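Local coordinates for protein Rubredoxin\:oxygen oxidoreductase (Desulfovibrio gigas, PDB 1E5D) that catalyses the four-electron reduction of dioxygen to two water molecules, using a diiron centre and flavin mononucleotide, at residues V256-S261 / G324-I329; E267-V272 / T369-K374. One frame throughout, in Å; residues are numbered along the deposited sequence. Where two conformers were deposited one is given.

Interaction 1. Residues V256-S261 / G324-I329; sequences VIFYDS and GTLQYI. With FMN (flavin mononucleotide), chain C.
F258 reaches from strand 254-259 of the flavodoxin-like domain to the methyl groups of three side chains of helix 320-331, T325, L326 and I329. Its CB leaves the strand toward the helix; chi1 of 77° tucks CG over the backbone, between its N and C directions, and from there the ring extends to the helix. CD1 lies 4.1 Å from T325 CG2, and the next atom, CE1, comes within 3.6 Å of the same methyl. That methyl sits over one face of the ring as a CH-pi contact, 29° off the ring normal. At the far end, CZ meets L326 CD2 at 3.6 Å, the leucine methyl lying at the ring edge, near its plane. From the same side of the ring as the threonine methyl, but obliquely, I329 CD1 comes to 3.6 Å of CE2. T325 suits its place because its two branches divide the work: CG2 takes the ring while OG1 hydrogen-bonds back to Y321 O, one turn earlier. I297 of helix 294-302 also packs on F258 and T325. Two residues past the end of the strand, S261 OG hydrogen-bonds FMN O1P at 2.7 Å, in the phosphate loop characteristic of flavodoxins. Between strand and helix no hydrogen bond forms, so the buried contact rests on shape and dispersion, with the ring's flat face and rim each met by methyl groups.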
loop_
_atom_site.group_PDB
_atom_site.type_symbol
_atom_site.label_atom_id
_atom_site.label_comp_id
_atom_site.label_asym_id
_atom_site.label_seq_id
_atom_site.Cartn_x
_atom_site.Cartn_y
_atom_site.Cartn_z
ATOM N N VAL A 256 -19.562 3.194 -1.805
ATOM C CA VAL A 256 -18.154 3.478 -1.922
ATOM C C VAL A 256 -17.553 2.488 -2.919
ATOM O O VAL A 256 -17.563 1.275 -2.712
ATOM C CB VAL A 256 -17.393 3.327 -0.595
ATOM C CG1 VAL A 256 -15.887 3.336 -0.858
ATOM C CG2 VAL A 256 -17.779 4.410 0.391
ATOM N N ILE A 257 -17.040 3.024 -4.010
ATOM C CA ILE A 257 -16.330 2.232 -4.999
ATOM C C ILE A 257 -14.837 2.522 -4.900
ATOM O O ILE A 257 -14.393 3.666 -5.032
ATOM C CB ILE A 257 -16.820 2.551 -6.417
ATOM C CG1 ILE A 257 -18.305 2.278 -6.649
ATOM C CG2 ILE A 257 -15.960 1.828 -7.441
ATOM C CD1 ILE A 257 -18.885 3.026 -7.834
ATOM N N PHE A 258 -14.013 1.508 -4.651
ATOM C CA PHE A 258 -12.573 1.793 -4.648
ATOM C C PHE A 258 -11.907 0.757 -5.545
ATOM O O PHE A 258 -12.293 -0.400 -5.629
ATOM C CB PHE A 258 -12.006 1.846 -3.252
ATOM C CG PHE A 258 -11.721 0.593 -2.469
ATOM C CD1 PHE A 258 -10.525 -0.088 -2.630
ATOM C CD2 PHE A 258 -12.622 0.082 -1.557
ATOM C CE1 PHE A 258 -10.216 -1.224 -1.911
ATOM C CE2 PHE A 258 -12.327 -1.060 -0.832
ATOM C CZ PHE A 258 -11.122 -1.727 -1.002
ATOM N N TYR A 259 -10.896 1.234 -6.250
ATOM C CA TYR A 259 -10.237 0.479 -7.292
ATOM C C TYR A 259 -8.807 0.991 -7.422
ATOM O O TYR A 259 -8.477 2.061 -6.913
ATOM C CB TYR A 259 -10.985 0.652 -8.635
ATOM C CG TYR A 259 -10.610 1.988 -9.259
ATOM C CD1 TYR A 259 -11.122 3.167 -8.724
ATOM C CD2 TYR A 259 -9.758 2.089 -10.356
ATOM C CE1 TYR A 259 -10.800 4.402 -9.268
ATOM C CE2 TYR A 259 -9.423 3.315 -10.896
ATOM C CZ TYR A 259 -9.949 4.474 -10.348
ATOM O OH TYR A 259 -9.606 5.681 -10.908
ATOM N N ASP A 260 -8.020 0.240 -8.168
ATOM C CA ASP A 260 -6.773 0.704 -8.747
ATOM C C ASP A 260 -6.721 0.153 -10.169
ATOM O O ASP A 260 -7.529 -0.700 -10.547
ATOM C CB ASP A 260 -5.564 0.299 -7.926
ATOM C CG ASP A 260 -4.360 1.177 -8.209
ATOM O OD1 ASP A 260 -4.459 2.050 -9.099
ATOM O OD2 ASP A 260 -3.319 0.992 -7.558
ATOM N N SER A 261 -5.798 0.656 -10.974
ATOM C CA SER A 261 -5.797 0.290 -12.392
ATOM C C SER A 261 -4.466 0.647 -13.025
ATOM O O SER A 261 -3.794 1.575 -12.563
ATOM C CB SER A 261 -6.943 1.016 -13.083
ATOM O OG SER A 261 -6.989 0.692 -14.462
ATOM N N GLY A 324 -3.507 -3.842 0.038
ATOM C CA GLY A 324 -3.206 -3.176 1.302
ATOM C C GLY A 324 -4.434 -2.545 1.932
ATOM O O GLY A 324 -4.628 -2.584 3.148
ATOM N N THR A 325 -5.281 -1.948 1.099
ATOM C CA THR A 325 -6.504 -1.318 1.586
ATOM C C THR A 325 -7.505 -2.329 2.105
ATOM O O THR A 325 -8.181 -2.126 3.116
ATOM C CB THR A 325 -7.148 -0.505 0.445
ATOM O OG1 THR A 325 -6.177 0.483 0.054
ATOM C CG2 THR A 325 -8.403 0.211 0.904
ATOM N N LEU A 326 -7.616 -3.454 1.399
ATOM C CA LEU A 326 -8.524 -4.494 1.891
ATOM C C LEU A 326 -8.002 -5.048 3.209
ATOM O O LEU A 326 -8.782 -5.275 4.137
ATOM C CB LEU A 326 -8.701 -5.598 0.854
ATOM C CG LEU A 326 -9.610 -5.210 -0.317
ATOM C CD1 LEU A 326 -9.436 -6.189 -1.463
ATOM C CD2 LEU A 326 -11.050 -5.143 0.156
ATOM N N GLN A 327 -6.691 -5.244 3.305
ATOM C CA GLN A 327 -6.116 -5.705 4.566
ATOM C C GLN A 327 -6.516 -4.754 5.696
ATOM O O GLN A 327 -7.002 -5.170 6.737
ATOM C CB GLN A 327 -4.591 -5.812 4.530
ATOM C CG GLN A 327 -3.991 -6.406 5.807
ATOM C CD GLN A 327 -4.566 -7.792 6.070
ATOM O OE1 GLN A 327 -4.306 -8.713 5.292
ATOM N NE2 GLN A 327 -5.347 -7.933 7.140
ATOM N N TYR A 328 -6.303 -3.463 5.453
ATOM C CA TYR A 328 -6.637 -2.457 6.454
ATOM C C TYR A 328 -8.101 -2.599 6.848
ATOM O O TYR A 328 -8.449 -2.646 8.018
ATOM C CB TYR A 328 -6.394 -1.059 5.912
ATOM C CG TYR A 328 -6.594 0.056 6.905
ATOM C CD1 TYR A 328 -5.664 0.263 7.913
ATOM C CD2 TYR A 328 -7.687 0.913 6.842
ATOM C CE1 TYR A 328 -5.819 1.279 8.830
ATOM C CE2 TYR A 328 -7.847 1.937 7.765
ATOM C CZ TYR A 328 -6.911 2.117 8.760
ATOM O OH TYR A 328 -7.047 3.123 9.685
ATOM N N ILE A 329 -8.937 -2.677 5.816
ATOM C CA ILE A 329 -10.378 -2.674 6.052
ATOM C C ILE A 329 -10.834 -3.927 6.784
ATOM O O ILE A 329 -11.618 -3.854 7.731
ATOM C CB ILE A 329 -11.148 -2.524 4.734
ATOM C CG1 ILE A 329 -10.871 -1.190 4.028
ATOM C CG2 ILE A 329 -12.630 -2.715 4.969
ATOM C CD1 ILE A 329 -11.627 -1.100 2.716
HETATM N N1 FMN C . -3.693 -10.342 -16.795
HETATM C C2 FMN C . -3.902 -11.589 -16.398
HETATM O O2 FMN C . -4.795 -12.267 -16.833
HETATM N N3 FMN C . -3.081 -12.205 -15.416
HETATM C C4 FMN C . -1.834 -11.682 -15.125
HETATM O O4 FMN C . -1.183 -12.231 -14.256
HETATM C C4A FMN C . -1.575 -10.330 -15.598
HETATM N N5 FMN C . -0.567 -9.601 -15.067
HETATM C C5A FMN C . -0.194 -8.484 -15.776
HETATM C C6 FMN C . 0.943 -7.769 -15.319
HETATM C C7 FMN C . 1.236 -6.516 -15.801
HETATM C C7M FMN C . 2.260 -5.669 -15.094
HETATM C C8 FMN C . 0.350 -5.890 -16.763
HETATM C C8M FMN C . 0.773 -4.620 -17.465
HETATM C C9 FMN C . -0.652 -6.669 -17.360
HETATM C C9A FMN C . -1.041 -7.854 -16.729
HETATM N N10 FMN C . -2.276 -8.517 -17.006
HETATM C C10 FMN C . -2.518 -9.733 -16.531
HETATM C "C1'" FMN C . -3.149 -7.906 -18.037
HETATM C "C2'" FMN C . -4.048 -6.805 -17.420
HETATM O "O2'" FMN C . -4.889 -7.365 -16.419
HETATM C "C3'" FMN C . -4.883 -6.274 -18.575
HETATM O "O3'" FMN C . -4.034 -5.395 -19.307
HETATM C "C4'" FMN C . -6.093 -5.485 -18.067
HETATM O "O4'" FMN C . -6.841 -4.972 -19.181
HETATM C "C5'" FMN C . -5.565 -4.365 -17.197
HETATM O "O5'" FMN C . -6.776 -3.514 -16.673
HETATM P P FMN C . -6.604 -2.044 -16.306
HETATM O O1P FMN C . -7.768 -1.706 -15.371
HETATM O O2P FMN C . -5.334 -1.767 -15.807
HETATM O O3P FMN C . -6.736 -1.229 -17.510
#

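Interaction 2. Residues E267-V272 / T369-K374; sequences EKMARV and TPVKVK
In the doubly wound alpha/beta sandwich of the flavodoxin fold, helices cover both faces of a parallel five-stranded sheet; here helix 265-279 meets strand 371-374, the edge strand within this chain, through M269. This helix follows the phosphate-binding loop, and the nearest atoms of the M269 side chain and FMN are about 6 Å apart, yet its contact with the strand is plain core packing. M269 heads for the sheet from its CB onward. Chi1 of -57° carries CG beside the backbone N, chi2 extends the chain, and a bend at chi3 of 68° delivers CE to the strand. A long, unbranched thioether suits this position: the CA atoms of M269 and V373 are 9.1 Å apart, and a flexible chain with a polarisable sulfur can cross that distance within an apolar interior. V371 and V373 both direct their side chains toward the helix, being compact and compatible with extended backbone. The intervening K372 points to the opposite face, where at this edge of the sheet its long chain can reach solvent past T352 of helix 350-361. V373 has two conformers, which makes its details less certain; in the conformer described here its CG2 lies alongside the S-CH3 bond, 3.6 Å from M269 CE and 4.1 Å from M269 SD. L385 of helix 379-400 and F342 of strand 338-345 also pack on M269, so it is shared by its own helix, helix 379-400 and the sheet. Backbone hydrogen bonds of V371 with G343 and of V373 with G343 and F345 join the strand to strand 338-345. At the tip, M269 CE lies 3.8 Å from the carbonyl oxygen V371 O and 4.1 Å from V371 CG1.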
loop_
_atom_site.group_PDB
_atom_site.type_symbol
_atom_site.label_atom_id
_atom_site.label_comp_id
_atom_site.label_asym_id
_atom_site.label_seq_id
_atom_site.Cartn_x
_atom_site.Cartn_y
_atom_site.Cartn_z
ATOM N N GLU A 267 -10.685 1.396 -14.471
ATOM C CA GLU A 267 -11.184 2.714 -14.079
ATOM C C GLU A 267 -12.509 3.052 -14.760
ATOM O O GLU A 267 -13.447 3.536 -14.119
ATOM C CB GLU A 267 -10.148 3.802 -14.368
ATOM C CG GLU A 267 -10.517 5.120 -13.705
ATOM C CD GLU A 267 -9.850 6.321 -14.343
ATOM O OE1 GLU A 267 -8.720 6.169 -14.849
ATOM O OE2 GLU A 267 -10.464 7.410 -14.318
ATOM N N LYS A 268 -12.599 2.792 -16.056
ATOM C CA LYS A 268 -13.804 2.990 -16.853
ATOM C C LYS A 268 -14.992 2.209 -16.299
ATOM O O LYS A 268 -16.097 2.726 -16.143
ATOM C CB LYS A 268 -13.544 2.588 -18.310
ATOM C CG LYS A 268 -12.634 3.573 -19.025
ATOM C CD LYS A 268 -12.256 3.099 -20.414
ATOM C CE LYS A 268 -10.909 3.664 -20.844
ATOM N NZ LYS A 268 -10.829 3.811 -22.325
ATOM N N MET A 269 -14.751 0.937 -15.994
ATOM C CA MET A 269 -15.756 0.135 -15.308
ATOM C C MET A 269 -16.193 0.860 -14.041
ATOM O O MET A 269 -17.383 1.025 -13.780
ATOM C CB MET A 269 -15.179 -1.254 -15.028
ATOM C CG MET A 269 -14.704 -1.961 -16.296
ATOM S SD MET A 269 -13.867 -3.522 -15.956
ATOM C CE MET A 269 -15.222 -4.511 -15.344
ATOM N N ALA A 270 -15.234 1.334 -13.237
ATOM C CA ALA A 270 -15.580 2.051 -12.016
ATOM C C ALA A 270 -16.417 3.288 -12.306
ATOM O O ALA A 270 -17.419 3.556 -11.638
ATOM C CB ALA A 270 -14.328 2.455 -11.257
ATOM N N ARG A 271 -16.009 4.060 -13.314
ATOM C CA ARG A 271 -16.776 5.270 -13.630
ATOM C C ARG A 271 -18.194 4.901 -14.038
ATOM O O ARG A 271 -19.171 5.546 -13.667
ATOM C CB ARG A 271 -16.096 6.074 -14.734
ATOM C CG ARG A 271 -14.749 6.665 -14.328
ATOM C CD ARG A 271 -14.084 7.314 -15.535
ATOM N NE ARG A 271 -14.750 8.571 -15.868
ATOM C CZ ARG A 271 -14.741 9.619 -15.050
ATOM N NH1 ARG A 271 -14.115 9.562 -13.881
ATOM N NH2 ARG A 271 -15.366 10.728 -15.412
ATOM N N VAL A 272 -18.329 3.821 -14.812
ATOM C CA VAL A 272 -19.675 3.421 -15.205
ATOM C C VAL A 272 -20.496 3.042 -13.977
ATOM O O VAL A 272 -21.634 3.483 -13.826
ATOM C CB VAL A 272 -19.673 2.248 -16.196
ATOM C CG1 VAL A 272 -21.020 1.543 -16.159
ATOM C CG2 VAL A 272 -19.349 2.738 -17.601
ATOM N N THR A 369 -22.956 -11.214 -8.933
ATOM C CA THR A 369 -21.761 -11.871 -9.420
ATOM C C THR A 369 -20.760 -10.825 -9.894
ATOM O O THR A 369 -21.176 -9.868 -10.552
ATOM C CB THR A 369 -22.091 -12.813 -10.593
ATOM O OG1 THR A 369 -23.512 -12.846 -10.793
ATOM C CG2 THR A 369 -21.666 -14.235 -10.274
ATOM N N PRO A 370 -19.487 -10.962 -9.570
ATOM C CA PRO A 370 -18.485 -10.011 -10.056
ATOM C C PRO A 370 -18.464 -9.951 -11.576
ATOM O O PRO A 370 -18.541 -10.981 -12.243
ATOM C CB PRO A 370 -17.157 -10.583 -9.541
ATOM C CG PRO A 370 -17.572 -11.341 -8.316
ATOM C CD PRO A 370 -18.880 -11.986 -8.700
ATOM N N VAL A 371 -18.355 -8.722 -12.070
ATOM C CA VAL A 371 -18.169 -8.461 -13.488
ATOM C C VAL A 371 -16.678 -8.419 -13.814
ATOM O O VAL A 371 -15.903 -7.625 -13.286
ATOM C CB VAL A 371 -18.840 -7.147 -13.911
ATOM C CG1 VAL A 371 -18.562 -6.849 -15.378
ATOM C CG2 VAL A 371 -20.334 -7.218 -13.639
ATOM N N LYS A 372 -16.259 -9.316 -14.702
ATOM C CA LYS A 372 -14.888 -9.304 -15.192
ATOM C C LYS A 372 -14.897 -9.149 -16.713
ATOM O O LYS A 372 -15.767 -9.662 -17.407
ATOM C CB LYS A 372 -14.145 -10.561 -14.764
ATOM C CG LYS A 372 -14.331 -11.776 -15.653
ATOM C CD LYS A 372 -14.369 -13.056 -14.836
ATOM C CE LYS A 372 -13.454 -14.129 -15.402
ATOM N NZ LYS A 372 -13.329 -15.284 -14.465
ATOM N N VAL A 373 -13.916 -8.427 -17.228
ATOM C CA VAL A 373 -13.814 -8.117 -18.641
ATOM C C VAL A 373 -12.410 -8.375 -19.174
ATOM O O VAL A 373 -11.432 -7.975 -18.544
ATOM C CB VAL A 373 -14.160 -6.640 -18.913
ATOM C CG1 VAL A 373 -13.985 -6.324 -20.391
ATOM C CG2 VAL A 373 -15.570 -6.336 -18.440
ATOM N N LYS A 374 -12.315 -9.028 -20.330
ATOM C CA LYS A 374 -11.001 -9.205 -20.939
ATOM C C LYS A 374 -10.549 -7.867 -21.516
ATOM O O LYS A 374 -11.156 -7.326 -22.444
ATOM C CB LYS A 374 -11.005 -10.276 -22.021
ATOM C CG LYS A 374 -9.631 -10.621 -22.571
ATOM C CD LYS A 374 -9.440 -12.122 -22.727
ATOM C CE LYS A 374 -9.441 -12.540 -24.188
ATOM N NZ LYS A 374 -8.137 -12.293 -24.869
#

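From the N terminus, strand 254-259 comes first, followed directly by helix 265-279, then helix 320-331 and finally strand 371-374. Interaction 1 closes a loop of 62 intervening residues and interaction 2 one of 96; since their segments alternate along the chain, the two loops cross rather than nest. Both contacts reach the same parallel sheet, interaction 1 at an inner strand and interaction 2 at the edge strand within this chain. They adjoin where strand 254-259 meets helix 265-279: I257 CD1 lies 4.1 Å from A270 O, and Y259 also packs on A270. They pack opposite faces of the one sheet, interaction 1 under helix 320-331 and interaction 2 under helix 265-279.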